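FAD:protein FMN transferase (Vibrio cholerae, PDB 6NXI) probably transfers the FMN moiety of FAD onto a threonine hydroxyl of a target flavoprotein, in a reaction that depends on magnesium. Local coordinates at residues 158-163 and 264-269; 176-181 and 195-200; 185-190 and 215-220. All blocks are in the same frame, centred on the assembly; numbering follows the deposited sequence.

Interaction 1 of 3, residues 158-163 and 264-269; sequences KGWGVD and SCMTAD. With MG (magnesium ion), chain C; MG (magnesium ion), chain D; FAD (flavin-adenine dinucleotide), chain B.
The carboxylate of Asp-163 plugs the N-terminal end of helix 265-278. Its OD1 takes the N-H of Cys-265 at 2.8 Å on the syn side, while OD2 accepts from two donors on opposite faces of its plane: the hydroxyl of Ser-264 and, from above, Met-266 N in a nearly straight bond (169°). Ser-264 is the N-cap itself, its OG also accepting from Thr-267 N at 3.1 Å. OD1 has a second partner in Arg-186, a salt bridge that probably keeps the buried carboxylate charged.

Packing is tightest at Gly-159, whose CA comes within 3.7 Å of Met-266 CA, backbone against backbone. Cys-265 CB and SG fill in against Val-162. Toward the partly exposed Trp-160 the fit relaxes, with Met-266 SD lying obliquely beside the ring, 3.8 Å from CE3.

At the other end Gly-159 N holds OD2 of Asp-269, whose OD1 bridges both magnesium ions. In the conformer given, Lys-158 NZ bonds FAD O2P and Gly-182 O. Thr-155, Glu-184, Thr-273, FAD phosphate oxygens and waters supply other metal ligands; the antiparallel helix pair forms one wall of the two-magnesium FAD diphosphate site of an ApbE flavin transferase.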
loop_
_atom_site.group_PDB
_atom_site.type_symbol
_atom_site.label_atom_id
_atom_site.label_comp_id
_atom_site.label_asym_id
_atom_site.label_seq_id
_atom_site.Cartn_x
_atom_site.Cartn_y
_atom_site.Cartn_z
ATOM N N LYS A 158 -4.602 -2.660 0.360
ATOM C CA LYS A 158 -5.188 -1.805 -0.701
ATOM C C LYS A 158 -4.720 -2.316 -2.082
ATOM O O LYS A 158 -5.552 -2.478 -2.970
ATOM C CB LYS A 158 -4.808 -0.347 -0.471
ATOM C CG LYS A 158 -5.802 0.694 -0.924
ATOM C CD LYS A 158 -5.593 2.006 -0.149
ATOM C CE LYS A 158 -4.310 2.671 -0.567
ATOM N NZ LYS A 158 -4.301 4.114 -0.264
ATOM N N GLY A 159 -3.419 -2.515 -2.270
ATOM C CA GLY A 159 -2.811 -3.096 -3.480
ATOM C C GLY A 159 -3.446 -4.425 -3.764
ATOM O O GLY A 159 -3.722 -4.724 -4.910
ATOM N N TRP A 160 -3.657 -5.239 -2.717
ATOM C CA TRP A 160 -4.333 -6.545 -2.890
ATOM C C TRP A 160 -5.718 -6.323 -3.500
ATOM O O TRP A 160 -6.049 -7.055 -4.483
ATOM C CB TRP A 160 -4.436 -7.289 -1.545
ATOM C CG TRP A 160 -5.230 -8.554 -1.682
ATOM C CD1 TRP A 160 -6.487 -8.755 -1.210
ATOM C CD2 TRP A 160 -4.830 -9.797 -2.307
ATOM N NE1 TRP A 160 -6.906 -10.024 -1.513
ATOM C CE2 TRP A 160 -5.926 -10.676 -2.200
ATOM C CE3 TRP A 160 -3.676 -10.250 -2.953
ATOM C CZ2 TRP A 160 -5.881 -11.966 -2.713
ATOM C CZ3 TRP A 160 -3.626 -11.515 -3.476
ATOM C CH2 TRP A 160 -4.737 -12.363 -3.370
ATOM N N GLY A 161 -6.524 -5.384 -2.966
ATOM C CA GLY A 161 -7.886 -5.139 -3.515
ATOM C C GLY A 161 -7.784 -4.739 -5.001
ATOM O O GLY A 161 -8.573 -5.208 -5.823
ATOM N N VAL A 162 -6.780 -3.936 -5.350
ATOM C CA VAL A 162 -6.565 -3.504 -6.754
ATOM C C VAL A 162 -6.309 -4.727 -7.631
ATOM O O VAL A 162 -6.988 -4.891 -8.658
ATOM C CB VAL A 162 -5.434 -2.485 -6.885
ATOM C CG1 VAL A 162 -5.041 -2.301 -8.352
ATOM C CG2 VAL A 162 -5.809 -1.169 -6.213
ATOM N N ASP A 163 -5.468 -5.655 -7.142
ATOM C CA ASP A 163 -5.162 -6.883 -7.901
ATOM C C ASP A 163 -6.412 -7.735 -8.024
ATOM O O ASP A 163 -6.624 -8.360 -9.105
ATOM C CB ASP A 163 -4.027 -7.648 -7.237
ATOM C CG ASP A 163 -2.655 -7.029 -7.357
ATOM O OD1 ASP A 163 -2.409 -6.249 -8.313
ATOM O OD2 ASP A 163 -1.814 -7.366 -6.524
ATOM N N SER A 264 2.276 -6.659 -9.680
ATOM C CA SER A 264 1.298 -6.767 -8.585
ATOM C C SER A 264 1.180 -5.447 -7.834
ATOM O O SER A 264 2.195 -4.930 -7.384
ATOM C CB SER A 264 1.670 -7.881 -7.619
ATOM O OG SER A 264 0.949 -7.734 -6.430
ATOM N N CYS A 265 -0.034 -4.950 -7.728
ATOM C CA CYS A 265 -0.301 -3.745 -6.925
ATOM C C CYS A 265 -0.029 -4.045 -5.453
ATOM O O CYS A 265 0.553 -3.209 -4.767
ATOM C CB CYS A 265 -1.692 -3.197 -7.171
ATOM S SG CYS A 265 -1.823 -1.482 -6.607
ATOM N N MET A 266 -0.392 -5.197 -4.980
ATOM C CA MET A 266 -0.047 -5.607 -3.584
ATOM C C MET A 266 1.459 -5.406 -3.348
ATOM O O MET A 266 1.898 -4.753 -2.330
ATOM C CB MET A 266 -0.418 -7.063 -3.356
ATOM C CG MET A 266 0.057 -7.542 -2.031
ATOM S SD MET A 266 -0.299 -9.254 -1.626
ATOM C CE MET A 266 0.511 -10.125 -2.952
ATOM N N THR A 267 2.280 -5.918 -4.240
ATOM C CA THR A 267 3.746 -5.867 -4.116
ATOM C C THR A 267 4.221 -4.424 -4.231
ATOM O O THR A 267 5.057 -3.990 -3.388
ATOM C CB THR A 267 4.398 -6.799 -5.123
ATOM O OG1 THR A 267 3.924 -8.113 -4.803
ATOM C CG2 THR A 267 5.901 -6.706 -5.004
ATOM N N ALA A 268 3.709 -3.668 -5.196
ATOM C CA ALA A 268 4.123 -2.262 -5.364
ATOM C C ALA A 268 3.778 -1.474 -4.103
ATOM O O ALA A 268 4.615 -0.665 -3.662
ATOM C CB ALA A 268 3.506 -1.603 -6.538
ATOM N N ASP A 269 2.621 -1.758 -3.506
ATOM C CA ASP A 269 2.117 -1.038 -2.301
ATOM C C ASP A 269 3.064 -1.254 -1.134
ATOM O O ASP A 269 3.475 -0.250 -0.484
ATOM C CB ASP A 269 0.683 -1.491 -2.026
ATOM C CG ASP A 269 -0.136 -0.600 -1.113
ATOM O OD1 ASP A 269 0.364 0.501 -0.760
ATOM O OD2 ASP A 269 -1.236 -1.048 -0.700
HETATM MG MG MG C . 2.092 0.578 1.151
HETATM MG MG MG D . -0.590 2.263 0.042
HETATM P PA FAD B . 0.921 3.367 2.865
HETATM O O1A FAD B . 1.979 4.405 2.749
HETATM O O2A FAD B . 0.706 2.411 1.759
HETATM O O5B FAD B . 1.123 2.529 4.211
HETATM C C5B FAD B . 0.988 3.302 5.433
HETATM C C4B FAD B . 0.100 2.596 6.429
HETATM O O4B FAD B . 0.632 1.304 6.813
HETATM C C3B FAD B . -0.046 3.392 7.724
HETATM O O3B FAD B . -1.196 4.235 7.648
HETATM C C2B FAD B . -0.147 2.299 8.795
HETATM O O2B FAD B . -1.464 1.803 8.892
HETATM C C1B FAD B . 0.770 1.223 8.229
HETATM N N9A FAD B . 2.179 1.346 8.539
HETATM C C8A FAD B . 2.878 2.460 9.024
HETATM N N7A FAD B . 4.171 2.243 9.057
HETATM C C5A FAD B . 4.356 0.940 8.639
HETATM C C6A FAD B . 5.508 0.151 8.504
HETATM N N6A FAD B . 6.760 0.593 8.720
HETATM N N1A FAD B . 5.330 -1.090 8.009
HETATM C C2A FAD B . 4.076 -1.524 7.775
HETATM N N3A FAD B . 2.913 -0.865 7.862
HETATM C C4A FAD B . 3.132 0.380 8.317
HETATM N N1 FAD B . -9.334 3.745 7.128
HETATM C C2 FAD B . -10.438 4.190 7.824
HETATM O O2 FAD B . -10.462 5.354 8.283
HETATM N N3 FAD B . -11.533 3.409 8.006
HETATM C C4 FAD B . -11.603 2.124 7.533
HETATM O O4 FAD B . -12.592 1.434 7.741
HETATM C C4X FAD B . -10.465 1.614 6.823
HETATM N N5 FAD B . -10.496 0.378 6.369
HETATM C C5X FAD B . -9.391 -0.094 5.700
HETATM C C6 FAD B . -9.393 -1.422 5.227
HETATM C C7 FAD B . -8.329 -1.974 4.544
HETATM C C7M FAD B . -8.402 -3.404 4.060
HETATM C C8 FAD B . -7.197 -1.161 4.296
HETATM C C8M FAD B . -5.992 -1.700 3.569
HETATM C C9 FAD B . -7.179 0.156 4.764
HETATM C C9A FAD B . -8.261 0.718 5.458
HETATM N N10 FAD B . -8.265 2.024 5.962
HETATM C C10 FAD B . -9.356 2.516 6.656
HETATM C "C1'" FAD B . -7.131 2.929 5.676
HETATM C "C2'" FAD B . -5.921 2.692 6.506
HETATM O "O2'" FAD B . -6.199 2.947 7.880
HETATM C "C3'" FAD B . -4.800 3.638 6.042
HETATM O "O3'" FAD B . -5.130 4.996 6.229
HETATM C "C4'" FAD B . -4.457 3.528 4.568
HETATM O "O4'" FAD B . -4.497 2.163 4.182
HETATM C "C5'" FAD B . -3.135 4.196 4.247
HETATM O "O5'" FAD B . -2.790 3.865 2.879
HETATM P P FAD B . -1.611 4.647 2.170
HETATM O O1P FAD B . -1.702 6.087 2.404
HETATM O O2P FAD B . -1.605 4.018 0.794
HETATM O O3P FAD B . -0.429 4.128 3.096
HETATM O O HOH W 1 -2.048 0.684 1.027
HETATM O O HOH W 2 1.615 3.048 -1.055
#

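Interaction 2 of 3, residues 176-181 and 195-200; sequences NYMVEI and VPWRIA
Trp-197 lies against Met-178 and the backbone of Tyr-177, packing a loop onto one face of the antiparallel eight-stranded sheet; the characteristic element is a CH-pi contact. Met-178 CB sits over the six-membered ring, 4.2 Å from its centroid and only 18° off the normal. The indole is brought there by a chi1 of -64°, which sets CG opposite the carbonyl carbon and turns the ring toward strand 177-181.

Met-178 begins extended, then bends at its last torsion (chi3 -66°). That bend swings CE back to the indole, where it meets CE3 at 4.0 Å, so the residue touches the six-membered ring with both its first and its last side-chain carbon. The two side chains cross at a slant, and CE also approaches the carbonyl oxygen of Arg-198.

The peptide of Tyr-177 lies over the same ring system, its carbonyl carbon 3.4 Å above the indole plane and displaced toward the rim. Asn-176 is met differently, its backbone C lying at the ring edge near CZ2. The side chain of Tyr-177 starts off away from the loop, and its hydroxyl bonds Gln-170 of helix 157-171, so this one residue serves both faces of the sheet: ring to the helix, peptide to the indole.

Leu-187 and Lys-22, from the strands flanking 177-181, also touch the indole. Its N-H bonds Lys-188 O; Tyr-177 O lies just 3.3 Å from Trp-197 NE1, but at an angle too poor for a hydrogen bond.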
loop_
_atom_site.group_PDB
_atom_site.type_symbol
_atom_site.label_atom_id
_atom_site.label_comp_id
_atom_site.label_asym_id
_atom_site.label_seq_id
_atom_site.Cartn_x
_atom_site.Cartn_y
_atom_site.Cartn_z
ATOM N N ASN A 176 -8.809 -3.685 -21.304
ATOM C CA ASN A 176 -8.383 -2.264 -21.266
ATOM C C ASN A 176 -8.987 -1.618 -20.019
ATOM O O ASN A 176 -10.186 -1.312 -19.983
ATOM C CB ASN A 176 -8.787 -1.523 -22.525
ATOM C CG ASN A 176 -8.293 -2.233 -23.758
ATOM O OD1 ASN A 176 -7.141 -2.080 -24.134
ATOM N ND2 ASN A 176 -9.151 -3.033 -24.384
ATOM N N TYR A 177 -8.176 -1.378 -18.995
ATOM C CA TYR A 177 -8.731 -0.833 -17.742
ATOM C C TYR A 177 -7.669 -0.073 -16.957
ATOM O O TYR A 177 -6.459 -0.350 -17.065
ATOM C CB TYR A 177 -9.311 -1.940 -16.858
ATOM C CG TYR A 177 -8.356 -3.040 -16.433
ATOM C CD1 TYR A 177 -7.441 -2.841 -15.419
ATOM C CD2 TYR A 177 -8.360 -4.286 -17.040
ATOM C CE1 TYR A 177 -6.523 -3.810 -15.055
ATOM C CE2 TYR A 177 -7.485 -5.288 -16.641
ATOM C CZ TYR A 177 -6.534 -5.028 -15.672
ATOM O OH TYR A 177 -5.624 -5.963 -15.248
ATOM N N MET A 178 -8.208 0.703 -16.038
ATOM C CA MET A 178 -7.442 1.345 -14.928
ATOM C C MET A 178 -8.225 1.070 -13.662
ATOM O O MET A 178 -9.417 1.419 -13.624
ATOM C CB MET A 178 -7.297 2.851 -15.079
ATOM C CG MET A 178 -6.787 3.488 -13.788
ATOM S SD MET A 178 -6.879 5.285 -13.860
ATOM C CE MET A 178 -5.677 5.533 -15.156
ATOM N N VAL A 179 -7.621 0.369 -12.687
ATOM C CA VAL A 179 -8.218 0.160 -11.356
ATOM C C VAL A 179 -7.454 1.047 -10.375
ATOM O O VAL A 179 -6.229 0.884 -10.330
ATOM C CB VAL A 179 -8.107 -1.309 -10.949
ATOM C CG1 VAL A 179 -8.581 -1.508 -9.544
ATOM C CG2 VAL A 179 -8.857 -2.196 -11.952
ATOM N N GLU A 180 -8.128 1.922 -9.640
ATOM C CA GLU A 180 -7.461 2.826 -8.669
ATOM C C GLU A 180 -8.229 2.772 -7.340
ATOM O O GLU A 180 -9.459 2.924 -7.341
ATOM C CB GLU A 180 -7.387 4.234 -9.259
ATOM C CG GLU A 180 -6.766 5.256 -8.307
ATOM C CD GLU A 180 -7.774 6.061 -7.533
ATOM O OE1 GLU A 180 -8.633 6.721 -8.182
ATOM O OE2 GLU A 180 -7.791 5.968 -6.302
ATOM N N ILE A 181 -7.545 2.424 -6.258
ATOM C CA ILE A 181 -8.123 2.488 -4.889
ATOM C C ILE A 181 -7.214 3.317 -3.997
ATOM O O ILE A 181 -6.066 2.972 -3.828
ATOM C CB ILE A 181 -8.295 1.084 -4.315
ATOM C CG1 ILE A 181 -9.110 0.169 -5.231
ATOM C CG2 ILE A 181 -8.908 1.169 -2.946
ATOM C CD1 ILE A 181 -9.199 -1.273 -4.692
ATOM N N VAL A 195 -4.366 4.973 -26.481
ATOM C CA VAL A 195 -2.957 5.045 -26.020
ATOM C C VAL A 195 -2.872 4.470 -24.612
ATOM O O VAL A 195 -3.855 4.445 -23.871
ATOM C CB VAL A 195 -2.398 6.463 -26.089
ATOM C CG1 VAL A 195 -2.371 6.979 -27.507
ATOM C CG2 VAL A 195 -3.116 7.416 -25.155
ATOM N N PRO A 196 -1.681 3.979 -24.214
ATOM C CA PRO A 196 -1.520 3.442 -22.880
ATOM C C PRO A 196 -1.957 4.482 -21.843
ATOM O O PRO A 196 -1.735 5.683 -22.032
ATOM C CB PRO A 196 -0.030 3.145 -22.788
ATOM C CG PRO A 196 0.390 2.948 -24.255
ATOM C CD PRO A 196 -0.433 3.966 -25.005
ATOM N N TRP A 197 -2.565 3.996 -20.759
ATOM C CA TRP A 197 -3.195 4.866 -19.732
ATOM C C TRP A 197 -2.138 5.810 -19.164
ATOM O O TRP A 197 -1.008 5.328 -18.911
ATOM C CB TRP A 197 -3.776 3.993 -18.597
ATOM C CG TRP A 197 -4.892 3.080 -19.025
ATOM C CD1 TRP A 197 -4.761 1.794 -19.473
ATOM C CD2 TRP A 197 -6.284 3.384 -19.094
ATOM N NE1 TRP A 197 -5.969 1.308 -19.871
ATOM C CE2 TRP A 197 -6.932 2.240 -19.630
ATOM C CE3 TRP A 197 -7.069 4.482 -18.750
ATOM C CZ2 TRP A 197 -8.311 2.171 -19.774
ATOM C CZ3 TRP A 197 -8.444 4.425 -18.905
ATOM C CH2 TRP A 197 -9.057 3.277 -19.427
ATOM N N ARG A 198 -2.545 7.023 -18.818
ATOM C CA ARG A 198 -1.628 8.119 -18.404
ATOM C C ARG A 198 -1.788 8.348 -16.905
ATOM O O ARG A 198 -2.914 8.498 -16.381
ATOM C CB ARG A 198 -1.911 9.375 -19.252
ATOM C CG ARG A 198 -1.655 9.149 -20.736
ATOM C CD ARG A 198 -2.126 10.239 -21.690
ATOM N NE ARG A 198 -1.089 11.276 -21.745
ATOM C CZ ARG A 198 -1.235 12.580 -21.479
ATOM N NH1 ARG A 198 -2.406 13.117 -21.154
ATOM N NH2 ARG A 198 -0.175 13.370 -21.565
ATOM N N ILE A 199 -0.679 8.269 -16.144
ATOM C CA ILE A 199 -0.777 8.605 -14.706
ATOM C C ILE A 199 0.166 9.788 -14.498
ATOM O O ILE A 199 1.074 9.998 -15.289
ATOM C CB ILE A 199 -0.432 7.400 -13.800
ATOM C CG1 ILE A 199 1.054 7.103 -13.921
ATOM C CG2 ILE A 199 -1.312 6.173 -14.139
ATOM C CD1 ILE A 199 1.558 6.160 -12.877
ATOM N N ALA A 200 -0.044 10.545 -13.451
ATOM C CA ALA A 200 0.833 11.689 -13.116
ATOM C C ALA A 200 1.657 11.376 -11.880
ATOM O O ALA A 200 1.123 10.849 -10.894
ATOM C CB ALA A 200 -0.019 12.920 -12.948
#

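Interaction 3 of 3, residues 185-190 and 215-220; sequences IRLKGL and IEPGDY
Strand 184-188 runs antiparallel to the chain at Tyr-220, where Leu-187 N gives a sound hydrogen bond to Tyr-220 O (2.9 Å, 160°), while the return bond from Tyr-220 N to Leu-187 O is weak at 3.3 Å. Residues 218-220 form an inverse gamma turn centred on Asp-219, whose CA-H points at the same Leu-187 oxygen.

The side chain of Asp-219 then reaches across to the end of the strand. With chi1 at -66°, CG stands opposite the carbonyl carbon, and OD1 receives Gly-189 N at 2.8 Å in a straight bond (168°) that arrives from above the carboxylate plane. Asp-219 also crosses the aliphatic part of Lys-188, Asp-219 CG to Lys-188 CG 3.8 Å. The ammonium of that lysine is not in contact with it, 4.9 Å separating Lys-188 NZ from Asp-219 OD2; NZ forms its salt bridge with Glu-175 instead.

Leu-187 takes the apolar share. Its CD1 rests against CG and CD of the Pro-217 ring, 3.8 Å from CD, and its CB packs on Gly-218 O. Ile-199 touches both Leu-187 and Pro-217, which extends this apolar patch to strand 199-203. On the more open side, one water lies between Gly-189 O and Gly-218 O, and another between Gly-189 O and Asp-219 OD1.

Gly-189 and Gly-218 both have positive phi, a conformation that favours glycine. The whole is a turn entering an antiparallel sheet, where the chain leaves the two-stranded hairpin 199-215 and continues as strand 220-225, beside strand 184-188.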
loop_
_atom_site.group_PDB
_atom_site.type_symbol
_atom_site.label_atom_id
_atom_site.label_comp_id
_atom_site.label_asym_id
_atom_site.label_seq_id
_atom_site.Cartn_x
_atom_site.Cartn_y
_atom_site.Cartn_z
ATOM N N ILE A 185 -2.755 1.959 -8.073
ATOM C CA ILE A 185 -3.269 1.780 -9.448
ATOM C C ILE A 185 -2.782 0.485 -10.074
ATOM O O ILE A 185 -1.631 0.074 -9.928
ATOM C CB ILE A 185 -2.870 2.998 -10.288
ATOM C CG1 ILE A 185 -3.450 4.277 -9.707
ATOM C CG2 ILE A 185 -3.264 2.759 -11.734
ATOM C CD1 ILE A 185 -2.879 5.527 -10.366
ATOM N N ARG A 186 -3.633 -0.100 -10.890
ATOM C CA ARG A 186 -3.175 -1.133 -11.827
ATOM C C ARG A 186 -3.810 -0.894 -13.196
ATOM O O ARG A 186 -5.022 -0.617 -13.240
ATOM C CB ARG A 186 -3.500 -2.529 -11.318
ATOM C CG ARG A 186 -2.945 -3.599 -12.227
ATOM C CD ARG A 186 -2.783 -4.900 -11.457
ATOM N NE ARG A 186 -2.773 -5.986 -12.404
ATOM C CZ ARG A 186 -2.892 -7.259 -12.080
ATOM N NH1 ARG A 186 -3.077 -7.611 -10.814
ATOM N NH2 ARG A 186 -2.864 -8.166 -13.059
ATOM N N LEU A 187 -3.000 -1.007 -14.240
ATOM C CA LEU A 187 -3.394 -0.656 -15.621
ATOM C C LEU A 187 -3.234 -1.840 -16.555
ATOM O O LEU A 187 -2.298 -2.646 -16.382
ATOM C CB LEU A 187 -2.449 0.424 -16.139
ATOM C CG LEU A 187 -2.260 1.667 -15.302
ATOM C CD1 LEU A 187 -1.196 2.561 -15.920
ATOM C CD2 LEU A 187 -3.612 2.378 -15.145
ATOM N N LYS A 188 -4.090 -1.921 -17.540
ATOM C CA LYS A 188 -3.888 -2.868 -18.648
ATOM C C LYS A 188 -4.405 -2.255 -19.949
ATOM O O LYS A 188 -5.473 -1.644 -19.932
ATOM C CB LYS A 188 -4.566 -4.210 -18.400
ATOM C CG LYS A 188 -4.012 -5.293 -19.318
ATOM C CD LYS A 188 -4.745 -6.569 -19.117
ATOM C CE LYS A 188 -4.017 -7.745 -19.702
ATOM N NZ LYS A 188 -4.559 -8.020 -21.044
ATOM N N GLY A 189 -3.652 -2.417 -21.039
ATOM C CA GLY A 189 -4.129 -2.081 -22.386
ATOM C C GLY A 189 -4.155 -0.601 -22.613
ATOM O O GLY A 189 -3.207 0.085 -22.172
ATOM N N LEU A 190 -5.211 -0.104 -23.237
ATOM C CA LEU A 190 -5.260 1.238 -23.839
ATOM C C LEU A 190 -6.475 2.014 -23.324
ATOM O O LEU A 190 -7.534 1.416 -23.047
ATOM C CB LEU A 190 -5.333 1.092 -25.354
ATOM C CG LEU A 190 -4.197 0.312 -26.008
ATOM C CD1 LEU A 190 -4.536 0.067 -27.446
ATOM C CD2 LEU A 190 -2.853 1.006 -25.841
ATOM N N ILE A 215 3.336 9.929 -17.149
ATOM C CA ILE A 215 4.017 8.725 -17.695
ATOM C C ILE A 215 2.976 7.679 -18.108
ATOM O O ILE A 215 1.815 7.711 -17.627
ATOM C CB ILE A 215 5.019 8.155 -16.683
ATOM C CG1 ILE A 215 4.344 7.588 -15.434
ATOM C CG2 ILE A 215 6.045 9.213 -16.298
ATOM C CD1 ILE A 215 5.157 6.566 -14.678
ATOM N N GLU A 216 3.434 6.715 -18.906
ATOM C CA GLU A 216 2.618 5.576 -19.406
ATOM C C GLU A 216 3.287 4.296 -18.927
ATOM O O GLU A 216 4.175 3.771 -19.581
ATOM C CB GLU A 216 2.557 5.684 -20.933
ATOM C CG GLU A 216 1.718 6.861 -21.410
ATOM C CD GLU A 216 1.753 7.136 -22.905
ATOM O OE1 GLU A 216 2.270 6.290 -23.643
ATOM O OE2 GLU A 216 1.274 8.201 -23.320
ATOM N N PRO A 217 2.920 3.762 -17.759
ATOM C CA PRO A 217 3.533 2.530 -17.258
ATOM C C PRO A 217 3.317 1.255 -18.088
ATOM O O PRO A 217 4.043 0.298 -17.884
ATOM C CB PRO A 217 2.856 2.326 -15.907
ATOM C CG PRO A 217 2.411 3.703 -15.506
ATOM C CD PRO A 217 2.015 4.397 -16.789
ATOM N N GLY A 218 2.342 1.259 -18.996
ATOM C CA GLY A 218 1.901 0.065 -19.719
ATOM C C GLY A 218 1.178 -0.883 -18.784
ATOM O O GLY A 218 0.387 -0.398 -17.935
ATOM N N ASP A 219 1.366 -2.181 -18.955
ATOM C CA ASP A 219 0.603 -3.211 -18.207
ATOM C C ASP A 219 1.344 -3.461 -16.897
ATOM O O ASP A 219 2.245 -4.320 -16.834
ATOM C CB ASP A 219 0.397 -4.481 -19.020
ATOM C CG ASP A 219 -0.482 -4.320 -20.241
ATOM O OD1 ASP A 219 -1.023 -3.196 -20.468
ATOM O OD2 ASP A 219 -0.526 -5.304 -21.048
ATOM N N TYR A 220 1.013 -2.663 -15.905
ATOM C CA TYR A 220 1.788 -2.569 -14.643
ATOM C C TYR A 220 0.884 -2.019 -13.553
ATOM O O TYR A 220 -0.136 -1.358 -13.840
ATOM C CB TYR A 220 2.948 -1.570 -14.756
ATOM C CG TYR A 220 4.352 -2.112 -14.748
ATOM C CD1 TYR A 220 4.747 -3.108 -13.873
ATOM C CD2 TYR A 220 5.341 -1.505 -15.508
ATOM C CE1 TYR A 220 6.046 -3.585 -13.852
ATOM C CE2 TYR A 220 6.647 -1.962 -15.491
ATOM C CZ TYR A 220 6.997 -3.016 -14.664
ATOM O OH TYR A 220 8.282 -3.471 -14.610
HETATM O O HOH W 3 -1.509 0.924 -19.692
HETATM O O HOH W 4 -0.749 -0.880 -21.753
#

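Overall arrangement
Going from the N terminus, the first of these segments reached is on helix 157-171, which leads into the adjacent strands 177-181 and 184-188. Interaction 2 closes a short loop when 195-200 folds back on 176-181. Interaction 3 starts inside that loop and ends beyond it, bringing 215-220 to 185-190, so the two cross along the chain. Both lie within the far longer loop that interaction 1 closes when 264-269 returns to 158-163. Interactions 2 and 3 tie the two-stranded hairpin and its flanking loops to the middle of the main sheet, whereas interaction 1 joins two helices at the magnesium and FAD site. Val-162 packing on Val-179 and Arg-186 connects the helix pair to that sheet.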